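Local coordinates for protein beta subunit of photoactivated adenylyl cyclase (Beggiatoa sp. PS, PDB 5M2A) that probably converts ATP into cyclic AMP under the control of blue light, which a flavin-binding BLUF domain senses and passes to a cyclase catalytic domain, at residues A[49-54]-A[118-123]; A[99-104]-A[111-116]; A[198-201]-A[206-209]. All coordinates share one frame; numbering follows the deposited sequence. Where two conformers were deposited one is given.

In the fold
Contacts 1 and 2 both bring the helix 110-129 against the flavin-binding BLUF domain, one through the strand 49-55 and the other through the turn that follows strand 97-100. Their centres lie about 11 Å apart, and they touch where Phe51 CE2 meets Leu116 CD1 at 3.9 Å; in the chain, contact 2 is nested within the loop that contact 1 closes. Contact 1 carries Phe50, Gln52 and Leu54 of the flavin pocket. Contact 3 belongs to the cyclase domain, its centre about 27 Å from that of contact 1 and about 37 Å from that of contact 2, with the side chain of Val206 about 10 Å from the bound magnesium. All three touch the second subunit.

Contact 1: residues A[49-54]-A[118-123]; sequences LFFQIL and TITQSH. With FMN (flavin mononucleotide), chain F.
Van der Waals contact joins the strand 49-54 to the helix 118-123 through Leu49, Phe51 and Thr120. The apolar part is methyl to methyl: Leu49 CD1 meets Thr120 CG2 at 3.5 Å, the two side chains lying alongside, pointed opposite ways. Phe51, its CG anti to its own carbonyl carbon (chi1 -50°), brings the ring rim to the same threonine: Thr120 OG1 lies in the ring plane, 3.4 Å from Phe51 CE2, and Thr120 CG2 is near that carbon. No hydrogen bond spans strand and helix. The Thr120 hydroxyl instead bonds to Leu116 O one turn back in its helix, which probably helps to fix its rotation, with the methyl against Leu49. The second subunit adds Leu115 against Phe51 and Ile119 against Thr120.

The polar chemistry lies on the other face of the strand. Gln52, with CG anti to its backbone N (chi1 -164°) and the chain extended, carries its amide to the flavin. Gln52 NE2 donates to FMN N5 at 3.0 Å and, more weakly, to FMN O4, while OE1 pairs with the hydroxyl of Tyr10. Over one face of the Phe50 ring lies the flavin methyl C7M, 3.5 Å from Phe50 CD2. One strand thus binds the chromophore with one face and packs on the helix with the other, a layout consistent with a route for the light signal.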
loop_
_atom_site.group_PDB
_atom_site.type_symbol
_atom_site.label_atom_id
_atom_site.label_comp_id
_atom_site.label_asym_id
_atom_site.label_seq_id
_atom_site.Cartn_x
_atom_site.Cartn_y
_atom_site.Cartn_z
ATOM N N LEU A 49 -5.570 23.844 -3.918
ATOM C CA LEU A 49 -4.456 23.360 -3.117
ATOM C C LEU A 49 -3.587 24.531 -2.682
ATOM O O LEU A 49 -3.395 25.483 -3.439
ATOM C CB LEU A 49 -3.622 22.338 -3.896
ATOM C CG LEU A 49 -4.364 21.035 -4.219
ATOM C CD1 LEU A 49 -3.477 20.067 -4.978
ATOM C CD2 LEU A 49 -4.900 20.394 -2.950
ATOM N N PHE A 50 -3.089 24.462 -1.450
ATOM C CA PHE A 50 -2.092 25.392 -0.935
ATOM C C PHE A 50 -0.726 24.716 -0.952
ATOM O O PHE A 50 -0.611 23.518 -0.684
ATOM C CB PHE A 50 -2.414 25.821 0.500
ATOM C CG PHE A 50 -3.447 26.907 0.617
ATOM C CD1 PHE A 50 -3.401 28.026 -0.192
ATOM C CD2 PHE A 50 -4.455 26.817 1.570
ATOM C CE1 PHE A 50 -4.347 29.032 -0.066
ATOM C CE2 PHE A 50 -5.402 27.821 1.701
ATOM C CZ PHE A 50 -5.347 28.927 0.880
ATOM N N PHE A 51 0.305 25.494 -1.268
ATOM C CA PHE A 51 1.696 25.082 -1.127
ATOM C C PHE A 51 2.365 26.157 -0.293
ATOM O O PHE A 51 2.243 27.336 -0.621
ATOM C CB PHE A 51 2.423 24.975 -2.483
ATOM C CG PHE A 51 1.694 24.164 -3.523
ATOM C CD1 PHE A 51 0.516 24.627 -4.088
ATOM C CD2 PHE A 51 2.212 22.965 -3.972
ATOM C CE1 PHE A 51 -0.150 23.883 -5.054
ATOM C CE2 PHE A 51 1.539 22.229 -4.940
ATOM C CZ PHE A 51 0.364 22.695 -5.478
ATOM N N GLN A 52 3.064 25.782 0.771
ATOM C CA GLN A 52 3.757 26.817 1.521
ATOM C C GLN A 52 5.151 26.366 1.920
ATOM O O GLN A 52 5.362 25.218 2.310
ATOM C CB GLN A 52 2.972 27.262 2.764
ATOM C CG GLN A 52 3.501 28.606 3.339
ATOM C CD GLN A 52 2.625 29.176 4.438
ATOM O OE1 GLN A 52 1.904 28.444 5.122
ATOM N NE2 GLN A 52 2.684 30.490 4.618
ATOM N N ILE A 53 6.094 27.301 1.829
ATOM C CA ILE A 53 7.457 27.128 2.305
ATOM C C ILE A 53 7.667 28.139 3.420
ATOM O O ILE A 53 7.385 29.327 3.239
ATOM C CB ILE A 53 8.482 27.342 1.175
ATOM C CG1 ILE A 53 8.159 26.445 -0.025
ATOM C CG2 ILE A 53 9.896 27.078 1.682
ATOM C CD1 ILE A 53 9.054 26.687 -1.246
ATOM N N LEU A 54 8.131 27.664 4.575
ATOM C CA LEU A 54 8.409 28.501 5.736
ATOM C C LEU A 54 9.863 28.315 6.147
ATOM O O LEU A 54 10.379 27.194 6.123
ATOM C CB LEU A 54 7.487 28.138 6.912
ATOM C CG LEU A 54 5.978 28.322 6.756
ATOM C CD1 LEU A 54 5.242 27.755 7.965
ATOM C CD2 LEU A 54 5.630 29.792 6.559
ATOM N N THR A 118 -0.670 18.524 -12.056
ATOM C CA THR A 118 -0.809 17.099 -12.336
ATOM C C THR A 118 -0.087 16.252 -11.297
ATOM O O THR A 118 -0.652 15.284 -10.771
ATOM C CB THR A 118 -0.282 16.796 -13.738
ATOM O OG1 THR A 118 -1.124 17.432 -14.707
ATOM C CG2 THR A 118 -0.262 15.293 -14.000
ATOM N N ILE A 119 1.159 16.606 -10.975
ATOM C CA ILE A 119 1.944 15.774 -10.063
ATOM C C ILE A 119 1.406 15.873 -8.641
ATOM O O ILE A 119 1.385 14.882 -7.900
ATOM C CB ILE A 119 3.438 16.145 -10.138
ATOM C CG1 ILE A 119 4.291 15.132 -9.366
ATOM C CG2 ILE A 119 3.691 17.537 -9.596
ATOM C CD1 ILE A 119 4.416 13.805 -10.053
ATOM N N THR A 120 0.951 17.061 -8.238
ATOM C CA THR A 120 0.428 17.216 -6.886
ATOM C C THR A 120 -0.879 16.459 -6.718
ATOM O O THR A 120 -1.085 15.786 -5.704
ATOM C CB THR A 120 0.247 18.695 -6.548
ATOM O OG1 THR A 120 1.483 19.384 -6.754
ATOM C CG2 THR A 120 -0.154 18.853 -5.090
ATOM N N GLN A 121 -1.769 16.549 -7.702
ATOM C CA GLN A 121 -3.024 15.817 -7.627
ATOM C C GLN A 121 -2.781 14.314 -7.618
ATOM O O GLN A 121 -3.451 13.570 -6.886
ATOM C CB GLN A 121 -3.923 16.231 -8.790
ATOM C CG GLN A 121 -4.512 17.617 -8.590
ATOM C CD GLN A 121 -5.281 18.128 -9.795
ATOM O OE1 GLN A 121 -5.186 17.578 -10.895
ATOM N NE2 GLN A 121 -6.047 19.192 -9.592
ATOM N N SER A 122 -1.822 13.852 -8.413
ATOM C CA SER A 122 -1.427 12.446 -8.364
ATOM C C SER A 122 -0.841 12.083 -7.006
ATOM O O SER A 122 -1.146 11.018 -6.454
ATOM C CB SER A 122 -0.430 12.149 -9.486
ATOM O OG SER A 122 -0.079 10.780 -9.520
ATOM N N HIS A 123 0.001 12.958 -6.452
ATOM C CA HIS A 123 0.583 12.731 -5.134
ATOM C C HIS A 123 -0.500 12.501 -4.089
ATOM O O HIS A 123 -0.406 11.578 -3.267
ATOM C CB HIS A 123 1.456 13.941 -4.764
ATOM C CG HIS A 123 2.313 13.745 -3.546
ATOM N ND1 HIS A 123 1.823 13.822 -2.260
ATOM C CD2 HIS A 123 3.642 13.526 -3.425
ATOM C CE1 HIS A 123 2.811 13.640 -1.398
ATOM N NE2 HIS A 123 3.926 13.453 -2.082
HETATM N N1 FMN F . 0.063 32.914 9.802
HETATM C C2 FMN F . 1.325 33.451 9.964
HETATM O O2 FMN F . 1.567 34.169 10.929
HETATM N N3 FMN F . 2.326 33.175 9.056
HETATM C C4 FMN F . 2.063 32.361 7.973
HETATM O O4 FMN F . 2.949 32.113 7.157
HETATM C C4A FMN F . 0.798 31.822 7.804
HETATM N N5 FMN F . 0.554 31.017 6.719
HETATM C C5A FMN F . -0.692 30.475 6.540
HETATM C C6 FMN F . -0.922 29.664 5.442
HETATM C C7 FMN F . -2.178 29.109 5.245
HETATM C C7M FMN F . -2.402 28.236 4.048
HETATM C C8 FMN F . -3.203 29.372 6.152
HETATM C C8M FMN F . -4.564 28.779 5.951
HETATM C C9 FMN F . -2.969 30.187 7.256
HETATM C C9A FMN F . -1.710 30.740 7.453
HETATM N N10 FMN F . -1.470 31.547 8.546
HETATM C C10 FMN F . -0.212 32.096 8.723
HETATM C "C1'" FMN F . -2.594 31.836 9.505
HETATM C "C2'" FMN F . -2.404 31.244 10.896
HETATM O "O2'" FMN F . -2.934 29.940 10.921
HETATM C "C3'" FMN F . -3.148 32.114 11.900
HETATM O "O3'" FMN F . -4.453 32.357 11.415
HETATM C "C4'" FMN F . -2.425 33.444 12.090
HETATM O "O4'" FMN F . -1.111 33.205 12.539
HETATM C "C5'" FMN F . -3.143 34.329 13.102
HETATM O "O5'" FMN F . -3.189 33.657 14.340
HETATM P P FMN F . -3.657 34.422 15.673
HETATM O O1P FMN F . -2.489 35.234 16.181
HETATM O O2P FMN F . -4.816 35.339 15.345
HETATM O O3P FMN F . -4.077 33.403 16.709
#

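Contact 2: residues A[99-104]-A[111-116]; sequences INLNEN and PIKSLL
Lys113 of the helix 111-116 reaches the turn 101-104 and places its ammonium among three backbone carbonyls. The side chain is stretched out almost fully from its backbone (chi1 172°), and Lys113 NZ donates a hydrogen bond to Asn104 O at 2.9 Å, tilted 23° from that carbonyl's plane. Weak bonds run from Lys113 NZ to Leu101 O at 3.1 Å and Asn102 O at 3.3 Å. The partial negative charge of the three carbonyl oxygens probably helps to stabilise the ammonium. Closer to the helix the grip is apolar: Leu101 CD2 meets Leu116 CD2 at 3.8 Å and reaches the aliphatic CG of Lys113 at 4.2 Å.

Next out are the bonds that shape the turn. Asn100 OD1 accepts a hydrogen bond from Asn102 ND2 at 3.0 Å, in the plane of the Asn100 side-chain carbonyl, and a weak one from Asn102 N; Glu103 N closes on Asn100 O. Asn102 OD1 is held by Gln47 N, and Asn104 OD1 by Glu106 N.

The turn follows the strand 97-100, which runs parallel to 40-46 in the BLUF sheet. From it the chain enters the helix 110-129, where Ile112 packs on its counterpart in the second subunit and Leu115 on Phe51 of that subunit.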
loop_
_atom_site.group_PDB
_atom_site.type_symbol
_atom_site.label_atom_id
_atom_site.label_comp_id
_atom_site.label_asym_id
_atom_site.label_seq_id
_atom_site.Cartn_x
_atom_site.Cartn_y
_atom_site.Cartn_z
ATOM N N ILE A 99 1.426 33.839 -4.028
ATOM C CA ILE A 99 1.381 33.721 -5.479
ATOM C C ILE A 99 0.121 32.950 -5.843
ATOM O O ILE A 99 -0.025 31.780 -5.468
ATOM C CB ILE A 99 2.633 33.018 -6.025
ATOM C CG1 ILE A 99 3.894 33.781 -5.610
ATOM C CG2 ILE A 99 2.554 32.907 -7.536
ATOM C CD1 ILE A 99 5.178 33.110 -6.034
ATOM N N ASN A 100 -0.788 33.602 -6.566
ATOM C CA ASN A 100 -1.986 32.942 -7.083
ATOM C C ASN A 100 -1.651 32.362 -8.449
ATOM O O ASN A 100 -1.745 33.051 -9.470
ATOM C CB ASN A 100 -3.157 33.912 -7.173
ATOM C CG ASN A 100 -4.423 33.240 -7.663
ATOM O OD1 ASN A 100 -4.440 32.031 -7.905
ATOM N ND2 ASN A 100 -5.496 34.011 -7.786
ATOM N N LEU A 101 -1.272 31.083 -8.474
ATOM C CA LEU A 101 -0.877 30.464 -9.728
ATOM C C LEU A 101 -2.046 30.297 -10.693
ATOM O O LEU A 101 -1.814 30.159 -11.898
ATOM C CB LEU A 101 -0.210 29.114 -9.455
ATOM C CG LEU A 101 1.007 28.818 -10.341
ATOM C CD1 LEU A 101 2.040 29.919 -10.207
ATOM C CD2 LEU A 101 1.628 27.466 -10.012
ATOM N N ASN A 102 -3.290 30.319 -10.200
ATOM C CA ASN A 102 -4.435 30.253 -11.104
ATOM C C ASN A 102 -4.463 31.448 -12.049
ATOM O O ASN A 102 -4.798 31.307 -13.230
ATOM C CB ASN A 102 -5.751 30.189 -10.322
ATOM C CG ASN A 102 -5.791 29.062 -9.315
ATOM O OD1 ASN A 102 -5.751 27.880 -9.672
ATOM N ND2 ASN A 102 -5.902 29.422 -8.041
ATOM N N GLU A 103 -4.123 32.635 -11.545
ATOM C CA GLU A 103 -4.220 33.856 -12.337
ATOM C C GLU A 103 -3.062 34.044 -13.306
ATOM O O GLU A 103 -3.118 34.957 -14.136
ATOM C CB GLU A 103 -4.310 35.087 -11.426
ATOM C CG GLU A 103 -5.623 35.215 -10.676
ATOM C CD GLU A 103 -6.839 35.158 -11.586
ATOM O OE1 GLU A 103 -6.805 35.759 -12.682
ATOM O OE2 GLU A 103 -7.834 34.505 -11.200
ATOM N N ASN A 104 -2.020 33.223 -13.230
ATOM C CA ASN A 104 -0.893 33.367 -14.140
ATOM C C ASN A 104 -1.243 32.721 -15.475
ATOM O O ASN A 104 -1.433 31.503 -15.554
ATOM C CB ASN A 104 0.367 32.746 -13.545
ATOM C CG ASN A 104 1.626 33.189 -14.265
ATOM O OD1 ASN A 104 1.611 33.442 -15.469
ATOM N ND2 ASN A 104 2.727 33.279 -13.529
ATOM N N PRO A 111 3.703 25.326 -18.868
ATOM C CA PRO A 111 4.180 23.940 -18.690
ATOM C C PRO A 111 4.482 23.597 -17.244
ATOM O O PRO A 111 4.066 22.536 -16.754
ATOM C CB PRO A 111 5.440 23.881 -19.573
ATOM C CG PRO A 111 5.261 24.974 -20.570
ATOM C CD PRO A 111 4.527 26.063 -19.851
ATOM N N ILE A 112 5.202 24.470 -16.538
ATOM C CA ILE A 112 5.541 24.178 -15.146
ATOM C C ILE A 112 4.286 24.186 -14.276
ATOM O O ILE A 112 4.131 23.356 -13.370
ATOM C CB ILE A 112 6.597 25.177 -14.631
ATOM C CG1 ILE A 112 7.807 25.235 -15.569
ATOM C CG2 ILE A 112 7.050 24.789 -13.237
ATOM C CD1 ILE A 112 7.766 26.363 -16.593
ATOM N N LYS A 113 3.379 25.131 -14.529
ATOM C CA LYS A 113 2.120 25.173 -13.790
ATOM C C LYS A 113 1.304 23.903 -14.013
ATOM O O LYS A 113 0.714 23.356 -13.072
ATOM C CB LYS A 113 1.337 26.417 -14.215
ATOM C CG LYS A 113 -0.081 26.526 -13.687
ATOM C CD LYS A 113 -0.682 27.851 -14.157
ATOM C CE LYS A 113 -2.197 27.866 -14.071
ATOM N NZ LYS A 113 -2.746 29.139 -14.626
ATOM N N SER A 114 1.256 23.418 -15.254
ATOM C CA SER A 114 0.499 22.202 -15.536
ATOM C C SER A 114 1.116 20.994 -14.843
ATOM O O SER A 114 0.404 20.199 -14.214
ATOM C CB SER A 114 0.429 21.974 -17.045
ATOM O OG SER A 114 -0.423 20.885 -17.359
ATOM N N LEU A 115 2.438 20.841 -14.949
ATOM C CA LEU A 115 3.112 19.721 -14.293
ATOM C C LEU A 115 2.886 19.748 -12.789
ATOM O O LEU A 115 2.594 18.711 -12.179
ATOM C CB LEU A 115 4.606 19.753 -14.620
ATOM C CG LEU A 115 4.920 19.511 -16.097
ATOM C CD1 LEU A 115 6.356 19.888 -16.405
ATOM C CD2 LEU A 115 4.663 18.060 -16.458
ATOM N N LEU A 116 2.996 20.929 -12.174
ATOM C CA LEU A 116 2.796 21.020 -10.729
ATOM C C LEU A 116 1.394 20.571 -10.325
ATOM O O LEU A 116 1.224 19.862 -9.323
ATOM C CB LEU A 116 3.062 22.450 -10.249
ATOM C CG LEU A 116 2.908 22.744 -8.753
ATOM C CD1 LEU A 116 3.969 22.011 -7.944
ATOM C CD2 LEU A 116 2.963 24.254 -8.481
#

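Contact 3: residues A[198-201]-A[206-209]; sequences VTKF and VMAS
Two antiparallel strands, 198-201 and 206-209, pair as a buried beta hairpin in the sheet of the cyclase domain, and a classic beta bulge breaks their register. Val198 and Ala208 form a non-hydrogen-bonded pair, as do Phe201 and Val206, but between them Thr199 and Lys200 both stand opposite Met207. Met207 O takes a nearly straight hydrogen bond from Thr199 N at 2.8 Å (169°) and weak ones from Lys200 N and Thr199 OG1; Met207 N donates a 3.0 Å hydrogen bond to Lys200 O.

Thr199 OG1, placed between its backbone N and carbonyl carbon (chi1 84°), presses on the extended Met207 side chain, 3.1 Å from Met207 CG and 3.2 Å from its SD. Replacing Thr199 by an alanine removes OG1 and CG2, and is likely to open a gap beside Met207 and deprive Met207 O of a weak donor. Phe201 CD1 packs 4.2 Å from Val206 CG2, with Phe184 of helix 173-193 stacked on the phenylalanine ring.

Lys200 NZ bonds to Phe201 O of the second subunit, and Phe201 O accepts that subunit's Lys200 NZ in turn. The hairpin's turn presents Asp204 to the magnesium beside Asp160 and Ile161 of strand 150-161, as in nucleotide cyclase catalytic domains.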
loop_
_atom_site.group_PDB
_atom_site.type_symbol
_atom_site.label_atom_id
_atom_site.label_comp_id
_atom_site.label_asym_id
_atom_site.label_seq_id
_atom_site.Cartn_x
_atom_site.Cartn_y
_atom_site.Cartn_z
ATOM N N VAL A 198 -3.372 2.017 10.565
ATOM C CA VAL A 198 -3.741 0.987 9.601
ATOM C C VAL A 198 -2.516 0.639 8.766
ATOM O O VAL A 198 -1.791 1.527 8.298
ATOM C CB VAL A 198 -4.898 1.460 8.707
ATOM C CG1 VAL A 198 -5.171 0.432 7.604
ATOM C CG2 VAL A 198 -6.157 1.673 9.530
ATOM N N THR A 199 -2.264 -0.655 8.587
ATOM C CA THR A 199 -1.116 -1.093 7.799
ATOM C C THR A 199 -1.520 -1.530 6.395
ATOM O O THR A 199 -0.894 -1.121 5.412
ATOM C CB THR A 199 -0.381 -2.229 8.522
ATOM O OG1 THR A 199 -1.020 -3.476 8.235
ATOM C CG2 THR A 199 -0.413 -2.013 10.030
ATOM N N LYS A 200 -2.577 -2.329 6.276
ATOM C CA LYS A 200 -3.041 -2.743 4.959
ATOM C C LYS A 200 -4.395 -3.415 5.106
ATOM O O LYS A 200 -4.799 -3.795 6.209
ATOM C CB LYS A 200 -2.049 -3.703 4.281
ATOM C CG LYS A 200 -1.805 -4.982 5.069
ATOM C CD LYS A 200 -0.570 -5.738 4.549
ATOM C CE LYS A 200 0.716 -5.022 4.936
ATOM N NZ LYS A 200 1.929 -5.652 4.371
ATOM N N PHE A 201 -5.080 -3.559 3.972
ATOM C CA PHE A 201 -6.245 -4.425 3.819
ATOM C C PHE A 201 -5.811 -5.715 3.128
ATOM O O PHE A 201 -5.092 -5.678 2.125
ATOM C CB PHE A 201 -7.343 -3.751 2.987
ATOM C CG PHE A 201 -7.776 -2.414 3.501
ATOM C CD1 PHE A 201 -7.760 -2.130 4.851
ATOM C CD2 PHE A 201 -8.192 -1.423 2.619
ATOM C CE1 PHE A 201 -8.166 -0.882 5.324
ATOM C CE2 PHE A 201 -8.586 -0.188 3.082
ATOM C CZ PHE A 201 -8.576 0.086 4.432
ATOM N N VAL A 206 -8.854 -6.065 7.945
ATOM C CA VAL A 206 -8.152 -4.821 8.247
ATOM C C VAL A 206 -7.028 -5.165 9.215
ATOM O O VAL A 206 -7.268 -5.768 10.269
ATOM C CB VAL A 206 -9.076 -3.759 8.861
ATOM C CG1 VAL A 206 -8.271 -2.494 9.204
ATOM C CG2 VAL A 206 -10.242 -3.443 7.929
ATOM N N MET A 207 -5.804 -4.785 8.863
ATOM C CA MET A 207 -4.652 -4.981 9.728
ATOM C C MET A 207 -4.154 -3.631 10.219
ATOM O O MET A 207 -3.971 -2.709 9.422
ATOM C CB MET A 207 -3.529 -5.706 8.987
ATOM C CG MET A 207 -2.267 -5.883 9.826
ATOM S SD MET A 207 -0.937 -6.632 8.845
ATOM C CE MET A 207 0.374 -6.771 10.068
ATOM N N ALA A 208 -3.915 -3.520 11.523
ATOM C CA ALA A 208 -3.479 -2.257 12.104
ATOM C C ALA A 208 -2.596 -2.544 13.306
ATOM O O ALA A 208 -2.526 -3.674 13.791
ATOM C CB ALA A 208 -4.660 -1.370 12.504
ATOM N N SER A 209 -1.886 -1.514 13.776
ATOM C CA SER A 209 -1.105 -1.680 14.988
ATOM C C SER A 209 -1.342 -0.505 15.924
ATOM O O SER A 209 -1.764 0.583 15.513
ATOM C CB SER A 209 0.394 -1.799 14.690
ATOM O OG SER A 209 0.868 -0.616 14.089
#